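Local structure of TRAP dicarboxylate transporter, DctP subunit (Sulfurospirillum deleyianum, 4OVS) at residues 92-106 with 169-181. The protein binds succinate as the periplasmic solute-binding subunit of a TRAP transporter and probably delivers dicarboxylates to its membrane partners. Residues are numbered along the deposited sequence; the frame is centred on the assembly and turned at random.
Sequences SKFTSLVPEMQLFDL and RIMSSHVLEAQFK. With SIN (succinic acid), chain C.
Val175 and Gln102 bury the most surface where the loop 92-106 of this TRAP solute-binding protein caps the N-terminus of helix 174-181. Ser173 is the N-cap, though its own OG to Val175 N is a weak bond; Gln102 reaches over from the loop and its OE1 accepts from Val175 N at 2.9 Å, the donor tilted 27° from the carbonyl plane. The amide is fixed from its other end as well, NE2 donating a hydrogen bond to Pro99 O almost within the amide plane. The side chain of Val175 slides past that of Gln102 in the opposite direction, its CG2 3.6 Å from Gln102 CB, while CG1 rests on the backbone carbonyl of Asp105. A leucine at Gln102 would probably cost Val175 N its bond to the loop, leaving the weak Ser173 cap, and take from Pro99 O its side-chain donor. Toward the ligand, Met171, present as selenomethionine, bends at its last torsion (chi3 -70°), which brings CE to 3.3 Å from Ser92 OG, and its CG and SE lie against the succinate carboxylate that Lys93 and Arg169 grip. Asp105 OD2 ties the segments together: Ser92 OG meets it on the syn side at 2.7 Å, and Ser173 OG takes the anti lone pair at 3.0 Å.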
loop_
_atom_site.group_PDB
_atom_site.type_symbol
_atom_site.label_atom_id
_atom_site.label_comp_id
_atom_site.label_asym_id
_atom_site.label_seq_id
_atom_site.Cartn_x
_atom_site.Cartn_y
_atom_site.Cartn_z
ATOM N N SER A 92 -6.440 0.488 0.693
ATOM C CA SER A 92 -7.461 0.430 -0.381
ATOM C C SER A 92 -8.136 -0.933 -0.468
ATOM O O SER A 92 -9.292 -1.037 -0.863
ATOM C CB SER A 92 -6.835 0.694 -1.765
ATOM O OG SER A 92 -6.335 2.018 -1.906
ATOM N N LYS A 93 -7.395 -1.976 -0.126
ATOM C CA LYS A 93 -7.847 -3.332 -0.266
ATOM C C LYS A 93 -8.953 -3.652 0.758
ATOM O O LYS A 93 -9.695 -4.593 0.579
ATOM C CB LYS A 93 -6.672 -4.294 -0.109
ATOM C CG LYS A 93 -5.494 -4.040 -1.036
ATOM C CD LYS A 93 -5.741 -4.457 -2.474
ATOM C CE LYS A 93 -4.838 -3.691 -3.455
ATOM N NZ LYS A 93 -3.412 -4.063 -3.411
ATOM N N PHE A 94 -9.069 -2.839 1.805
ATOM C CA PHE A 94 -10.097 -3.009 2.836
ATOM C C PHE A 94 -11.382 -2.226 2.571
ATOM O O PHE A 94 -12.375 -2.363 3.297
ATOM C CB PHE A 94 -9.562 -2.530 4.197
ATOM C CG PHE A 94 -8.468 -3.408 4.786
ATOM C CD1 PHE A 94 -8.783 -4.498 5.588
ATOM C CD2 PHE A 94 -7.131 -3.128 4.549
ATOM C CE1 PHE A 94 -7.808 -5.285 6.138
ATOM C CE2 PHE A 94 -6.129 -3.928 5.102
ATOM C CZ PHE A 94 -6.462 -4.997 5.887
ATOM N N THR A 95 -11.373 -1.381 1.555
ATOM C CA THR A 95 -12.429 -0.377 1.455
ATOM C C THR A 95 -13.818 -0.917 1.102
ATOM O O THR A 95 -14.796 -0.220 1.302
ATOM C CB THR A 95 -12.023 0.798 0.526
ATOM O OG1 THR A 95 -11.889 0.357 -0.837
ATOM C CG2 THR A 95 -10.691 1.430 1.024
ATOM N N SER A 96 -13.918 -2.148 0.610
ATOM C CA SER A 96 -15.237 -2.735 0.431
ATOM C C SER A 96 -15.817 -3.277 1.753
ATOM O O SER A 96 -17.008 -3.213 1.941
ATOM C CB SER A 96 -15.246 -3.820 -0.647
ATOM O OG SER A 96 -14.487 -4.959 -0.276
ATOM N N LEU A 97 -14.977 -3.807 2.647
ATOM C CA LEU A 97 -15.384 -4.288 3.971
ATOM C C LEU A 97 -15.565 -3.142 4.941
ATOM O O LEU A 97 -16.476 -3.150 5.778
ATOM C CB LEU A 97 -14.289 -5.204 4.544
ATOM C CG LEU A 97 -13.951 -6.337 3.585
ATOM C CD1 LEU A 97 -12.840 -7.221 4.120
ATOM C CD2 LEU A 97 -15.187 -7.147 3.285
ATOM N N VAL A 98 -14.641 -2.183 4.866
ATOM C CA VAL A 98 -14.650 -1.012 5.746
ATOM C C VAL A 98 -14.475 0.269 4.956
ATOM O O VAL A 98 -13.342 0.759 4.790
ATOM C CB VAL A 98 -13.530 -1.056 6.782
ATOM C CG1 VAL A 98 -13.562 0.208 7.641
ATOM C CG2 VAL A 98 -13.643 -2.306 7.653
ATOM N N PRO A 99 -15.589 0.814 4.451
ATOM C CA PRO A 99 -15.578 2.031 3.640
ATOM C C PRO A 99 -14.715 3.137 4.208
ATOM O O PRO A 99 -14.036 3.840 3.437
ATOM C CB PRO A 99 -17.043 2.442 3.614
ATOM C CG PRO A 99 -17.790 1.148 3.693
ATOM C CD PRO A 99 -16.918 0.183 4.475
ATOM N N GLU A 100 -14.690 3.269 5.528
ATOM C CA GLU A 100 -13.985 4.382 6.165
ATOM C C GLU A 100 -12.471 4.326 5.951
ATOM O O GLU A 100 -11.784 5.338 6.078
ATOM C CB GLU A 100 -14.299 4.454 7.679
ATOM C CG GLU A 100 -15.751 4.742 8.010
ATOM C CD GLU A 100 -16.598 3.484 8.081
ATOM O OE1 GLU A 100 -17.624 3.464 8.804
ATOM O OE2 GLU A 100 -16.237 2.506 7.401
HETATM N N MSE A 101 -11.947 3.146 5.651
HETATM C CA MSE A 101 -10.513 3.033 5.418
HETATM C C MSE A 101 -10.117 3.904 4.222
HETATM O O MSE A 101 -8.939 4.195 4.018
HETATM C CB MSE A 101 -10.116 1.592 5.167
HETATM C CG MSE A 101 -8.612 1.359 5.209
HETATM SE SE MSE A 101 -7.871 1.358 7.010
HETATM C CE MSE A 101 -8.737 -0.267 7.597
ATOM N N GLN A 102 -11.096 4.341 3.430
ATOM C CA GLN A 102 -10.788 5.243 2.315
ATOM C C GLN A 102 -10.229 6.573 2.788
ATOM O O GLN A 102 -9.674 7.343 1.998
ATOM C CB GLN A 102 -12.013 5.481 1.442
ATOM C CG GLN A 102 -12.375 4.301 0.639
ATOM C CD GLN A 102 -13.597 4.552 -0.194
ATOM O OE1 GLN A 102 -13.510 4.700 -1.417
ATOM N NE2 GLN A 102 -14.757 4.601 0.460
ATOM N N LEU A 103 -10.387 6.866 4.071
ATOM C CA LEU A 103 -9.773 8.051 4.651
ATOM C C LEU A 103 -8.276 8.184 4.271
ATOM O O LEU A 103 -7.833 9.232 3.869
ATOM C CB LEU A 103 -9.916 8.003 6.165
ATOM C CG LEU A 103 -9.171 9.015 7.020
ATOM C CD1 LEU A 103 -9.724 10.423 6.879
ATOM C CD2 LEU A 103 -9.304 8.532 8.432
ATOM N N PHE A 104 -7.529 7.107 4.389
ATOM C CA PHE A 104 -6.088 7.126 4.182
ATOM C C PHE A 104 -5.677 7.191 2.672
ATOM O O PHE A 104 -4.516 7.413 2.344
ATOM C CB PHE A 104 -5.483 5.870 4.801
ATOM C CG PHE A 104 -5.709 5.725 6.284
ATOM C CD1 PHE A 104 -5.991 6.820 7.085
ATOM C CD2 PHE A 104 -5.603 4.477 6.889
ATOM C CE1 PHE A 104 -6.169 6.684 8.455
ATOM C CE2 PHE A 104 -5.791 4.332 8.279
ATOM C CZ PHE A 104 -6.061 5.431 9.050
ATOM N N ASP A 105 -6.636 7.005 1.773
ATOM C CA ASP A 105 -6.430 7.161 0.330
ATOM C C ASP A 105 -6.676 8.579 -0.177
ATOM O O ASP A 105 -6.345 8.894 -1.307
ATOM C CB ASP A 105 -7.410 6.287 -0.447
ATOM C CG ASP A 105 -6.955 4.883 -0.584
ATOM O OD1 ASP A 105 -5.792 4.587 -0.221
ATOM O OD2 ASP A 105 -7.779 4.074 -1.061
ATOM N N LEU A 106 -7.302 9.430 0.625
ATOM C CA LEU A 106 -7.655 10.762 0.130
ATOM C C LEU A 106 -6.414 11.512 -0.319
ATOM O O LEU A 106 -5.387 11.474 0.338
ATOM C CB LEU A 106 -8.370 11.558 1.201
ATOM C CG LEU A 106 -9.774 11.080 1.547
ATOM C CD1 LEU A 106 -10.228 11.731 2.869
ATOM C CD2 LEU A 106 -10.743 11.390 0.384
ATOM N N ARG A 169 -4.380 2.575 -14.234
ATOM C CA ARG A 169 -4.679 1.525 -13.264
ATOM C C ARG A 169 -4.870 2.136 -11.867
ATOM O O ARG A 169 -4.135 3.041 -11.482
ATOM C CB ARG A 169 -3.529 0.513 -13.212
ATOM C CG ARG A 169 -3.800 -0.714 -12.338
ATOM C CD ARG A 169 -3.207 -0.513 -10.966
ATOM N NE ARG A 169 -3.587 -1.545 -10.007
ATOM C CZ ARG A 169 -2.965 -1.726 -8.842
ATOM N NH1 ARG A 169 -1.919 -0.960 -8.539
ATOM N NH2 ARG A 169 -3.385 -2.670 -7.980
ATOM N N ILE A 170 -5.849 1.640 -11.119
ATOM C CA ILE A 170 -5.976 1.944 -9.687
ATOM C C ILE A 170 -6.237 0.680 -8.887
ATOM O O ILE A 170 -6.693 -0.330 -9.422
ATOM C CB ILE A 170 -7.154 2.857 -9.390
ATOM C CG1 ILE A 170 -8.435 2.281 -9.993
ATOM C CG2 ILE A 170 -6.891 4.232 -9.939
ATOM C CD1 ILE A 170 -9.702 3.019 -9.520
HETATM N N MSE A 171 -5.963 0.746 -7.599
HETATM C CA MSE A 171 -6.485 -0.233 -6.659
HETATM C C MSE A 171 -7.986 0.014 -6.472
HETATM O O MSE A 171 -8.507 1.079 -6.868
HETATM C CB MSE A 171 -5.771 -0.091 -5.333
HETATM C CG MSE A 171 -4.250 -0.323 -5.379
HETATM SE SE MSE A 171 -3.402 0.221 -3.636
HETATM C CE MSE A 171 -3.638 2.157 -3.764
ATOM N N SER A 172 -8.672 -0.949 -5.853
ATOM C CA SER A 172 -10.132 -0.935 -5.832
ATOM C C SER A 172 -10.665 -0.051 -4.740
ATOM O O SER A 172 -10.946 -0.516 -3.648
ATOM C CB SER A 172 -10.704 -2.326 -5.602
ATOM O OG SER A 172 -12.123 -2.285 -5.746
ATOM N N SER A 173 -10.836 1.220 -5.052
ATOM C CA SER A 173 -11.221 2.192 -4.064
ATOM C C SER A 173 -11.989 3.313 -4.711
ATOM O O SER A 173 -11.504 3.922 -5.662
ATOM C CB SER A 173 -9.968 2.785 -3.432
ATOM O OG SER A 173 -10.304 3.938 -2.670
ATOM N N HIS A 174 -13.173 3.616 -4.190
ATOM C CA HIS A 174 -13.983 4.688 -4.764
ATOM C C HIS A 174 -13.281 6.029 -4.657
ATOM O O HIS A 174 -13.446 6.880 -5.518
ATOM C CB HIS A 174 -15.376 4.744 -4.136
ATOM C CG HIS A 174 -16.162 3.490 -4.342
ATOM N ND1 HIS A 174 -16.832 2.853 -3.320
ATOM C CD2 HIS A 174 -16.379 2.750 -5.455
ATOM C CE1 HIS A 174 -17.436 1.778 -3.795
ATOM N NE2 HIS A 174 -17.173 1.690 -5.087
ATOM N N VAL A 175 -12.434 6.208 -3.655
ATOM C CA VAL A 175 -11.741 7.489 -3.533
ATOM C C VAL A 175 -10.755 7.689 -4.685
ATOM O O VAL A 175 -10.691 8.763 -5.296
ATOM C CB VAL A 175 -11.014 7.624 -2.196
ATOM C CG1 VAL A 175 -9.806 8.560 -2.339
ATOM C CG2 VAL A 175 -11.999 8.091 -1.093
ATOM N N LEU A 176 -9.978 6.655 -4.988
ATOM C CA LEU A 176 -9.052 6.724 -6.129
ATOM C C LEU A 176 -9.744 6.887 -7.467
ATOM O O LEU A 176 -9.200 7.542 -8.349
ATOM C CB LEU A 176 -8.185 5.493 -6.188
ATOM C CG LEU A 176 -7.384 5.230 -4.924
ATOM C CD1 LEU A 176 -6.620 3.949 -5.108
ATOM C CD2 LEU A 176 -6.446 6.378 -4.549
ATOM N N GLU A 177 -10.921 6.298 -7.665
ATOM C CA GLU A 177 -11.543 6.475 -8.974
ATOM C C GLU A 177 -12.098 7.886 -9.086
ATOM O O GLU A 177 -12.067 8.491 -10.150
ATOM C CB GLU A 177 -12.566 5.375 -9.354
ATOM C CG GLU A 177 -13.639 5.038 -8.388
ATOM C CD GLU A 177 -14.479 3.849 -8.865
ATOM O OE1 GLU A 177 -14.431 2.772 -8.226
ATOM O OE2 GLU A 177 -15.188 3.996 -9.889
ATOM N N ALA A 178 -12.578 8.417 -7.977
ATOM C CA ALA A 178 -12.990 9.811 -7.918
ATOM C C ALA A 178 -11.794 10.745 -8.178
ATOM O O ALA A 178 -11.910 11.749 -8.872
ATOM C CB ALA A 178 -13.613 10.094 -6.562
ATOM N N GLN A 179 -10.643 10.415 -7.613
ATOM C CA GLN A 179 -9.473 11.270 -7.711
ATOM C C GLN A 179 -9.046 11.485 -9.160
ATOM O O GLN A 179 -8.669 12.575 -9.535
ATOM C CB GLN A 179 -8.320 10.675 -6.878
ATOM C CG GLN A 179 -6.927 11.010 -7.326
ATOM C CD GLN A 179 -5.854 10.270 -6.515
ATOM O OE1 GLN A 179 -5.675 10.522 -5.332
ATOM N NE2 GLN A 179 -5.140 9.355 -7.168
ATOM N N PHE A 180 -9.106 10.443 -9.971
ATOM C CA PHE A 180 -8.634 10.538 -11.344
ATOM C C PHE A 180 -9.713 11.079 -12.255
ATOM O O PHE A 180 -9.430 11.732 -13.274
ATOM C CB PHE A 180 -8.202 9.175 -11.822
ATOM C CG PHE A 180 -6.811 8.826 -11.440
ATOM C CD1 PHE A 180 -5.749 9.350 -12.141
ATOM C CD2 PHE A 180 -6.566 7.955 -10.400
ATOM C CE1 PHE A 180 -4.470 9.032 -11.811
ATOM C CE2 PHE A 180 -5.267 7.630 -10.047
ATOM C CZ PHE A 180 -4.219 8.168 -10.758
ATOM N N LYS A 181 -10.952 10.794 -11.900
ATOM C CA LYS A 181 -12.075 11.377 -12.607
ATOM C C LYS A 181 -12.019 12.887 -12.445
ATOM O O LYS A 181 -12.388 13.625 -13.343
ATOM C CB LYS A 181 -13.395 10.816 -12.084
ATOM C CG LYS A 181 -13.852 9.513 -12.753
ATOM C CD LYS A 181 -14.832 8.735 -11.863
ATOM C CE LYS A 181 -15.748 7.809 -12.633
ATOM N NZ LYS A 181 -15.013 6.855 -13.480
HETATM C C1 SIN C . -0.976 -1.827 -5.140
HETATM O O1 SIN C . -1.970 -2.573 -5.372
HETATM O O2 SIN C . -0.621 -0.886 -5.881
HETATM C C2 SIN C . -0.225 -2.022 -3.842
HETATM C C3 SIN C . 0.484 -3.367 -3.781
HETATM C C4 SIN C . 1.116 -3.399 -2.410
HETATM O O3 SIN C . 0.711 -4.192 -1.515
HETATM O O4 SIN C . 2.043 -2.587 -2.182
HETATM O O HOH W 1 -14.108 1.456 -1.994
HETATM O O HOH W 2 -4.402 8.963 -3.284
#